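Local coordinates for protein EvdO2 (Micromonospora carbonacea, PDB 4XAB) that probably acts as a metal-dependent oxygenase of the phytanoyl-CoA dioxygenase family, carrying out an oxidative cyclization in orthosomycin biosynthesis, at residues F46-T51 / D56-A61; A36-A41 / T148-A153; H175-D178 / I183-L186. All coordinates share one frame; numbering follows the deposited sequence.

Contact 1 of 3, residues F46-T51 / D56-A61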
loop_
_atom_site.group_PDB
_atom_site.type_symbol
_atom_site.label_atom_id
_atom_site.label_comp_id
_atom_site.label_asym_id
_atom_site.label_seq_id
_atom_site.Cartn_x
_atom_site.Cartn_y
_atom_site.Cartn_z
ATOM N N PHE A 46 0.451 9.608 -14.337
ATOM C CA PHE A 46 1.711 8.927 -14.579
ATOM C C PHE A 46 2.064 8.952 -16.058
ATOM O O PHE A 46 1.872 7.966 -16.771
ATOM C CB PHE A 46 1.641 7.481 -14.099
ATOM C CG PHE A 46 1.622 7.340 -12.605
ATOM C CD1 PHE A 46 2.803 7.404 -11.880
ATOM C CD2 PHE A 46 0.429 7.126 -11.928
ATOM C CE1 PHE A 46 2.794 7.267 -10.499
ATOM C CE2 PHE A 46 0.419 6.988 -10.547
ATOM C CZ PHE A 46 1.601 7.063 -9.837
ATOM N N VAL A 47 2.590 10.075 -16.514
ATOM C CA VAL A 47 2.924 10.208 -17.922
ATOM C C VAL A 47 4.272 9.584 -18.216
ATOM O O VAL A 47 5.282 9.997 -17.652
ATOM C CB VAL A 47 2.947 11.670 -18.358
ATOM C CG1 VAL A 47 3.395 11.769 -19.802
ATOM C CG2 VAL A 47 1.568 12.277 -18.180
ATOM N N ARG A 48 4.289 8.583 -19.093
ATOM C CA ARG A 48 5.558 8.038 -19.544
ATOM C C ARG A 48 6.107 8.958 -20.632
ATOM O O ARG A 48 5.462 9.181 -21.649
ATOM C CB ARG A 48 5.399 6.603 -20.053
ATOM C CG ARG A 48 6.594 5.742 -19.722
ATOM C CD ARG A 48 7.110 5.021 -20.929
ATOM N NE ARG A 48 6.471 3.726 -21.103
ATOM C CZ ARG A 48 7.126 2.571 -21.068
ATOM N NH1 ARG A 48 8.440 2.561 -20.870
ATOM N NH2 ARG A 48 6.470 1.429 -21.238
ATOM N N ARG A 49 7.286 9.518 -20.392
ATOM C CA ARG A 49 7.812 10.584 -21.232
ATOM C C ARG A 49 9.105 10.137 -21.900
ATOM O O ARG A 49 9.940 9.495 -21.264
ATOM C CB ARG A 49 8.049 11.852 -20.394
ATOM C CG ARG A 49 8.728 13.000 -21.137
ATOM C CD ARG A 49 8.687 14.282 -20.305
ATOM N NE ARG A 49 9.449 15.374 -20.905
ATOM C CZ ARG A 49 9.451 16.619 -20.434
ATOM N NH1 ARG A 49 8.723 16.917 -19.368
ATOM N NH2 ARG A 49 10.171 17.564 -21.030
ATOM N N ALA A 50 9.265 10.478 -23.176
ATOM C CA ALA A 50 10.467 10.125 -23.928
ATOM C C ALA A 50 11.540 11.195 -23.864
ATOM O O ALA A 50 11.253 12.361 -23.637
ATOM C CB ALA A 50 10.128 9.862 -25.389
ATOM N N THR A 51 12.769 10.765 -24.135
ATOM C CA THR A 51 13.923 11.639 -24.308
ATOM C C THR A 51 14.534 11.377 -25.683
ATOM O O THR A 51 14.192 10.382 -26.327
ATOM C CB THR A 51 14.978 11.390 -23.234
ATOM O OG1 THR A 51 15.616 10.134 -23.494
ATOM C CG2 THR A 51 14.344 11.374 -21.856
ATOM N N ASP A 56 13.039 6.264 -21.396
ATOM C CA ASP A 56 11.817 6.924 -20.955
ATOM C C ASP A 56 11.863 7.090 -19.456
ATOM O O ASP A 56 12.577 6.361 -18.766
ATOM C CB ASP A 56 10.562 6.132 -21.321
ATOM C CG ASP A 56 10.404 5.918 -22.806
ATOM O OD1 ASP A 56 11.010 6.662 -23.602
ATOM O OD2 ASP A 56 9.659 4.984 -23.168
ATOM N N PHE A 57 11.087 8.041 -18.955
ATOM C CA PHE A 57 10.937 8.211 -17.520
ATOM C C PHE A 57 9.512 8.646 -17.245
ATOM O O PHE A 57 8.863 9.237 -18.107
ATOM C CB PHE A 57 11.945 9.224 -16.966
ATOM C CG PHE A 57 11.770 10.629 -17.488
ATOM C CD1 PHE A 57 11.071 11.572 -16.751
ATOM C CD2 PHE A 57 12.323 11.010 -18.702
ATOM C CE1 PHE A 57 10.919 12.867 -17.224
ATOM C CE2 PHE A 57 12.175 12.301 -19.175
ATOM C CZ PHE A 57 11.473 13.229 -18.435
ATOM N N TYR A 58 9.013 8.331 -16.058
ATOM C CA TYR A 58 7.698 8.805 -15.670
ATOM C C TYR A 58 7.838 10.217 -15.138
ATOM O O TYR A 58 8.712 10.501 -14.321
ATOM C CB TYR A 58 7.056 7.867 -14.645
ATOM C CG TYR A 58 6.505 6.625 -15.301
ATOM C CD1 TYR A 58 5.233 6.621 -15.855
ATOM C CD2 TYR A 58 7.273 5.474 -15.414
ATOM C CE1 TYR A 58 4.728 5.495 -16.476
ATOM C CE2 TYR A 58 6.771 4.340 -16.042
ATOM C CZ TYR A 58 5.500 4.357 -16.565
ATOM O OH TYR A 58 4.993 3.235 -17.191
ATOM N N ASP A 59 6.993 11.111 -15.639
ATOM C CA ASP A 59 7.187 12.530 -15.398
ATOM C C ASP A 59 6.562 12.930 -14.078
ATOM O O ASP A 59 5.552 13.627 -14.046
ATOM C CB ASP A 59 6.596 13.355 -16.536
ATOM C CG ASP A 59 7.220 14.717 -16.646
ATOM O OD1 ASP A 59 8.061 15.061 -15.779
ATOM O OD2 ASP A 59 6.867 15.451 -17.598
ATOM N N ILE A 60 7.166 12.467 -12.990
ATOM C CA ILE A 60 6.720 12.828 -11.653
ATOM C C ILE A 60 7.928 13.057 -10.754
ATOM O O ILE A 60 9.053 12.665 -11.092
ATOM C CB ILE A 60 5.813 11.738 -11.027
ATOM C CG1 ILE A 60 6.553 10.401 -10.957
ATOM C CG2 ILE A 60 4.511 11.598 -11.805
ATOM C CD1 ILE A 60 5.765 9.298 -10.270
ATOM N N ALA A 61 7.693 13.700 -9.616
ATOM C CA ALA A 61 8.733 13.853 -8.610
ATOM C C ALA A 61 9.225 12.472 -8.181
ATOM O O ALA A 61 8.430 11.547 -8.007
ATOM C CB ALA A 61 8.217 14.641 -7.421
HETATM O O HOH W 1 3.196 12.708 -15.076
HETATM O O HOH W 2 13.179 7.951 -24.145
#

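Contact 2 of 3, residues A36-A41 / T148-A153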
loop_
_atom_site.group_PDB
_atom_site.type_symbol
_atom_site.label_atom_id
_atom_site.label_comp_id
_atom_site.label_asym_id
_atom_site.label_seq_id
_atom_site.Cartn_x
_atom_site.Cartn_y
_atom_site.Cartn_z
ATOM N N ALA A 36 -12.099 1.513 -14.510
ATOM C CA ALA A 36 -11.876 2.158 -15.802
ATOM C C ALA A 36 -11.573 3.641 -15.617
ATOM O O ALA A 36 -10.687 4.189 -16.272
ATOM C CB ALA A 36 -13.078 1.967 -16.714
ATOM N N TRP A 37 -12.298 4.282 -14.709
ATOM C CA TRP A 37 -12.082 5.697 -14.431
ATOM C C TRP A 37 -10.749 5.928 -13.720
ATOM O O TRP A 37 -10.033 6.888 -14.013
ATOM C CB TRP A 37 -13.227 6.267 -13.596
ATOM C CG TRP A 37 -13.064 7.726 -13.340
ATOM C CD1 TRP A 37 -13.459 8.747 -14.151
ATOM C CD2 TRP A 37 -12.441 8.332 -12.202
ATOM N NE1 TRP A 37 -13.128 9.954 -13.584
ATOM C CE2 TRP A 37 -12.501 9.726 -12.388
ATOM C CE3 TRP A 37 -11.841 7.831 -11.043
ATOM C CZ2 TRP A 37 -11.987 10.625 -11.459
ATOM C CZ3 TRP A 37 -11.331 8.725 -10.122
ATOM C CH2 TRP A 37 -11.407 10.106 -10.335
ATOM N N LEU A 38 -10.410 5.042 -12.792
ATOM C CA LEU A 38 -9.136 5.161 -12.081
ATOM C C LEU A 38 -7.976 5.013 -13.060
ATOM O O LEU A 38 -6.963 5.712 -12.948
ATOM C CB LEU A 38 -9.043 4.121 -10.968
ATOM C CG LEU A 38 -9.818 4.438 -9.688
ATOM C CD1 LEU A 38 -9.824 3.229 -8.777
ATOM C CD2 LEU A 38 -9.218 5.652 -8.971
ATOM N N ARG A 39 -8.144 4.122 -14.035
ATOM C CA ARG A 39 -7.122 3.898 -15.052
ATOM C C ARG A 39 -6.877 5.142 -15.897
ATOM O O ARG A 39 -5.729 5.487 -16.183
ATOM C CB ARG A 39 -7.511 2.734 -15.958
ATOM C CG ARG A 39 -7.329 1.379 -15.316
ATOM C CD ARG A 39 -7.756 0.294 -16.259
ATOM N NE ARG A 39 -7.609 -1.031 -15.669
ATOM C CZ ARG A 39 -7.912 -2.153 -16.306
ATOM N NH1 ARG A 39 -8.370 -2.099 -17.554
ATOM N NH2 ARG A 39 -7.748 -3.323 -15.707
ATOM N N GLN A 40 -7.962 5.803 -16.299
ATOM C CA GLN A 40 -7.868 7.039 -17.065
ATOM C C GLN A 40 -7.182 8.133 -16.259
ATOM O O GLN A 40 -6.377 8.898 -16.795
ATOM C CB GLN A 40 -9.254 7.505 -17.506
ATOM C CG GLN A 40 -9.890 6.620 -18.560
ATOM C CD GLN A 40 -11.297 7.063 -18.909
ATOM O OE1 GLN A 40 -12.107 7.351 -18.026
ATOM N NE2 GLN A 40 -11.590 7.134 -20.201
ATOM N N ALA A 41 -7.498 8.199 -14.971
ATOM C CA ALA A 41 -6.847 9.150 -14.077
ATOM C C ALA A 41 -5.344 8.890 -13.958
ATOM O O ALA A 41 -4.543 9.828 -13.936
ATOM C CB ALA A 41 -7.498 9.113 -12.705
ATOM N N THR A 148 -5.918 -1.058 -3.553
ATOM C CA THR A 148 -6.836 -1.458 -4.632
ATOM C C THR A 148 -6.055 -1.515 -5.929
ATOM O O THR A 148 -5.419 -0.529 -6.308
ATOM C CB THR A 148 -8.009 -0.470 -4.803
ATOM O OG1 THR A 148 -8.774 -0.398 -3.595
ATOM C CG2 THR A 148 -8.916 -0.884 -5.979
ATOM N N THR A 149 -6.091 -2.649 -6.617
ATOM C CA THR A 149 -5.307 -2.752 -7.843
ATOM C C THR A 149 -6.161 -2.353 -9.040
ATOM O O THR A 149 -7.367 -2.602 -9.067
ATOM C CB THR A 149 -4.731 -4.168 -8.031
ATOM O OG1 THR A 149 -3.862 -4.188 -9.165
ATOM C CG2 THR A 149 -5.849 -5.218 -8.209
ATOM N N LEU A 150 -5.534 -1.702 -10.017
ATOM C CA LEU A 150 -6.211 -1.317 -11.255
ATOM C C LEU A 150 -5.991 -2.365 -12.332
ATOM O O LEU A 150 -6.618 -2.328 -13.394
ATOM C CB LEU A 150 -5.706 0.040 -11.762
ATOM C CG LEU A 150 -5.758 1.238 -10.825
ATOM C CD1 LEU A 150 -5.575 2.542 -11.617
ATOM C CD2 LEU A 150 -7.050 1.247 -10.024
ATOM N N ASP A 151 -5.077 -3.290 -12.049
ATOM C CA ASP A 151 -4.630 -4.286 -13.013
ATOM C C ASP A 151 -4.654 -5.653 -12.360
ATOM O O ASP A 151 -4.712 -5.737 -11.130
ATOM C CB ASP A 151 -3.211 -3.967 -13.492
ATOM C CG ASP A 151 -3.120 -2.613 -14.158
ATOM O OD1 ASP A 151 -3.688 -2.464 -15.253
ATOM O OD2 ASP A 151 -2.499 -1.694 -13.585
ATOM N N GLU A 152 -4.599 -6.719 -13.159
ATOM C CA GLU A 152 -4.298 -8.020 -12.577
ATOM C C GLU A 152 -3.020 -7.896 -11.746
ATOM O O GLU A 152 -2.043 -7.283 -12.186
ATOM C CB GLU A 152 -4.120 -9.109 -13.646
ATOM C CG GLU A 152 -3.833 -10.473 -13.012
ATOM C CD GLU A 152 -3.735 -11.611 -14.011
ATOM O OE1 GLU A 152 -3.411 -11.361 -15.191
ATOM O OE2 GLU A 152 -3.973 -12.769 -13.603
ATOM N N ALA A 153 -3.033 -8.470 -10.550
ATOM C CA ALA A 153 -1.844 -8.526 -9.723
ATOM C C ALA A 153 -1.486 -9.980 -9.469
ATOM O O ALA A 153 -2.270 -10.727 -8.894
ATOM C CB ALA A 153 -2.059 -7.797 -8.422
#

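Contact 3 of 3, residues H175-D178 / I183-L186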
loop_
_atom_site.group_PDB
_atom_site.type_symbol
_atom_site.label_atom_id
_atom_site.label_comp_id
_atom_site.label_asym_id
_atom_site.label_seq_id
_atom_site.Cartn_x
_atom_site.Cartn_y
_atom_site.Cartn_z
ATOM N N HIS A 175 16.265 -1.420 8.697
ATOM C CA HIS A 175 17.362 -0.528 8.359
ATOM C C HIS A 175 17.060 0.100 7.022
ATOM O O HIS A 175 16.236 -0.406 6.271
ATOM C CB HIS A 175 18.691 -1.271 8.331
ATOM C CG HIS A 175 18.688 -2.492 7.470
ATOM N ND1 HIS A 175 19.129 -2.483 6.163
ATOM C CD2 HIS A 175 18.312 -3.766 7.732
ATOM C CE1 HIS A 175 19.015 -3.697 5.654
ATOM N NE2 HIS A 175 18.528 -4.495 6.588
ATOM N N HIS A 176 17.701 1.221 6.734
ATOM C CA HIS A 176 17.559 1.794 5.415
ATOM C C HIS A 176 18.222 0.876 4.403
ATOM O O HIS A 176 19.287 0.315 4.659
ATOM C CB HIS A 176 18.148 3.204 5.369
ATOM C CG HIS A 176 17.218 4.244 5.910
ATOM N ND1 HIS A 176 17.399 4.842 7.139
ATOM C CD2 HIS A 176 16.074 4.761 5.405
ATOM C CE1 HIS A 176 16.422 5.702 7.352
ATOM N NE2 HIS A 176 15.602 5.671 6.318
ATOM N N ILE A 177 17.571 0.708 3.263
ATOM C CA ILE A 177 18.151 -0.042 2.159
ATOM C C ILE A 177 19.518 0.562 1.812
ATOM O O ILE A 177 20.486 -0.163 1.571
ATOM C CB ILE A 177 17.205 -0.038 0.944
ATOM C CG1 ILE A 177 15.928 -0.821 1.283
ATOM C CG2 ILE A 177 17.904 -0.605 -0.271
ATOM C CD1 ILE A 177 14.708 -0.449 0.453
ATOM N N ASP A 178 19.587 1.891 1.838
ATOM C CA ASP A 178 20.838 2.642 1.727
ATOM C C ASP A 178 20.799 3.812 2.704
ATOM O O ASP A 178 19.980 4.718 2.557
ATOM C CB ASP A 178 21.043 3.153 0.300
ATOM C CG ASP A 178 22.406 3.805 0.085
ATOM O OD1 ASP A 178 23.088 4.190 1.066
ATOM O OD2 ASP A 178 22.802 3.941 -1.092
ATOM N N ILE A 183 15.486 7.726 0.864
ATOM C CA ILE A 183 14.218 7.753 0.149
ATOM C C ILE A 183 13.869 6.396 -0.489
ATOM O O ILE A 183 12.708 6.145 -0.816
ATOM C CB ILE A 183 14.224 8.852 -0.939
ATOM C CG1 ILE A 183 12.792 9.161 -1.404
ATOM C CG2 ILE A 183 15.158 8.465 -2.099
ATOM C CD1 ILE A 183 12.702 10.293 -2.412
ATOM N N ARG A 184 14.857 5.514 -0.627
ATOM C CA ARG A 184 14.619 4.177 -1.180
ATOM C C ARG A 184 13.795 3.340 -0.222
ATOM O O ARG A 184 13.146 2.363 -0.624
ATOM C CB ARG A 184 15.940 3.474 -1.494
ATOM C CG ARG A 184 16.689 4.079 -2.678
ATOM C CD ARG A 184 18.004 3.355 -2.938
ATOM N NE ARG A 184 17.788 1.961 -3.320
ATOM C CZ ARG A 184 18.765 1.079 -3.494
ATOM N NH1 ARG A 184 20.026 1.448 -3.329
ATOM N NH2 ARG A 184 18.478 -0.170 -3.840
ATOM N N GLY A 185 13.806 3.731 1.049
ATOM C CA GLY A 185 12.911 3.123 2.020
ATOM C C GLY A 185 13.624 2.227 3.008
ATOM O O GLY A 185 14.868 2.174 3.037
ATOM N N LEU A 186 12.818 1.530 3.806
ATOM C CA LEU A 186 13.288 0.657 4.877
ATOM C C LEU A 186 13.093 -0.812 4.533
ATOM O O LEU A 186 12.240 -1.156 3.709
ATOM C CB LEU A 186 12.529 0.963 6.177
ATOM C CG LEU A 186 12.708 2.339 6.817
ATOM C CD1 LEU A 186 11.683 2.486 7.960
ATOM C CD2 LEU A 186 14.103 2.473 7.352
HETATM O O HOH W 3 17.045 3.452 1.880
HETATM O O HOH W 4 21.285 4.038 -3.110
#

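Contact 1 of 3, residues F46-T51 / D56-A61
Arg49 and Phe57 form the hydrogen-bonded pair of a small antiparallel beta hairpin, strands 48-49 and 57-58, that follows helix 32-45. Arg49 N gives a bond of 2.8 Å to Phe57 O, and Phe57 N returns one to Arg49 O. Beyond the strands, Asp59 N extends the pairing to Val47 O, and Asp59 centres an inverse gamma turn. The Arg49 chain runs extended along Phe57, both pointing the same way. Its CB lies over one ring face near the rim, CG meets Phe57 CZ and CE2, and CD comes 3.5 Å from Phe57 CZ. NE still skirts Phe57 CZ, and at the tip NH1 makes a salt bridge of 3.0 Å to Asp59 OD2. That oxygen lies in the guanidinium plane but is met from above the carboxylate plane; Asp59 OD1 pairs with Arg64. Thr51 CG2 touches the edge of the Phe57 ring. On the other face of the hairpin, Arg48 CG sits over the Tyr58 ring, 3.8 Å from its centroid, a CH-pi contact. The chain then bends (chi2 -129°, chi3 -90°), bringing NH1 to a longer salt bridge, 3.6 Å, with Asp56 OD2. Phe46 and Ile60 pack inward on Ile75 of strand 74-76, with Phe46 CE1 3.6 Å from Ile60 CD1.

Contact 2 of 3, residues A36-A41 / T148-A153
Arg39 turns its CG away from its own carbonyl carbon (chi1 -75°) and then runs fully extended to NE, a shape that carries its guanidinium from helix 32-45 to the carbonyl of Leu150. Leu150 starts with a similar first torsion (chi1 -55°), which sends its isobutyl group back to the helix, so the two chains pass antiparallel to one another. The contact packs a helix against the end of strand 139-149, part of the antiparallel sheet of the double-stranded beta-helix. The grip is side-on and bifurcated: NE and NH2 of Arg39 both donate to Leu150 O, each at 2.8 Å. The oxygen lies in the guanidinium plane, so one edge of the flat group meets a single acceptor. NH2 comes in the carbonyl plane, whereas NE is tilted 20° from it. Nearer the helix, the methylene chain of Arg39 runs past Leu150, Arg39 CG being 4.1 Å from Leu150 CB. Leu38 lies roughly perpendicular to Leu150: Leu150 CD2 reaches both CB and CD1 of Leu38, while Leu150 CD1 rests 3.7 Å from Leu38 O. Asp151 forms its salt bridge with Arg227 of strand 226-234; its charge may nevertheless favour the nearby Arg39 electrostatically. At the end of the strand the chain closes on itself, Thr149 OG1 donating to Asp151 O, just past it, at 2.6 Å.

Contact 3 of 3, residues H175-D178 / I183-L186
Leu186 lays one methyl over the imidazole of His176: CD2 stands 3.7 Å from the ring centroid, nearly above its centre, in a CH-pi contact. The first torsion of His176 (chi1 -81°) places the ring beside Leu186, and the second (chi2 106°) turns its face to CD2, although the two side chains leave their backbones in diverging directions. Beside them Ile177 N donates to Gly185 O at 3.1 Å. Ile177 splits its branches. CG1 leads CD1 to within 3.4 Å of Arg184 O, while CG2 lies over a face of the Arg184 guanidinium, 3.6 Å from NH2. The Arg184 chain is bent between CG and NE. Water 4 links its NH1 to Asp178 OD2; Asp178 OD1 is bonded to Asp180 N. Gly185 carries a positive phi, 109°, a conformation that glycine adopts readily. His176 and Leu186 form a non-hydrogen-bonded antiparallel pair, and His175 bonds to Met187 through the backbone. The whole is a short beta hairpin at the surface of the cupin-type fold, with the Leu186 side chain about 9 Å from the nickel ion bound by His129, Asp131 and His215.

From the N terminus, the chain first enters contact 2 in helix 32-45, then passes directly into contact 1, whose hairpin closes a short loop between 46-51 and 56-61. Contact 2 is completed only at 148-153, after strands 74-76 and 110-118 and helix 89-102, so contact 1 is nested within its long loop. Contact 3 follows in series and closes a second local hairpin, 175-178 with 183-186. Contact 2 thus ties an early helix to the main antiparallel sheet, while contacts 1 and 3 are local closures. The centres of contacts 2 and 3 lie about 28 Å apart, on opposite sides of the chain's centre; none of the three touches another.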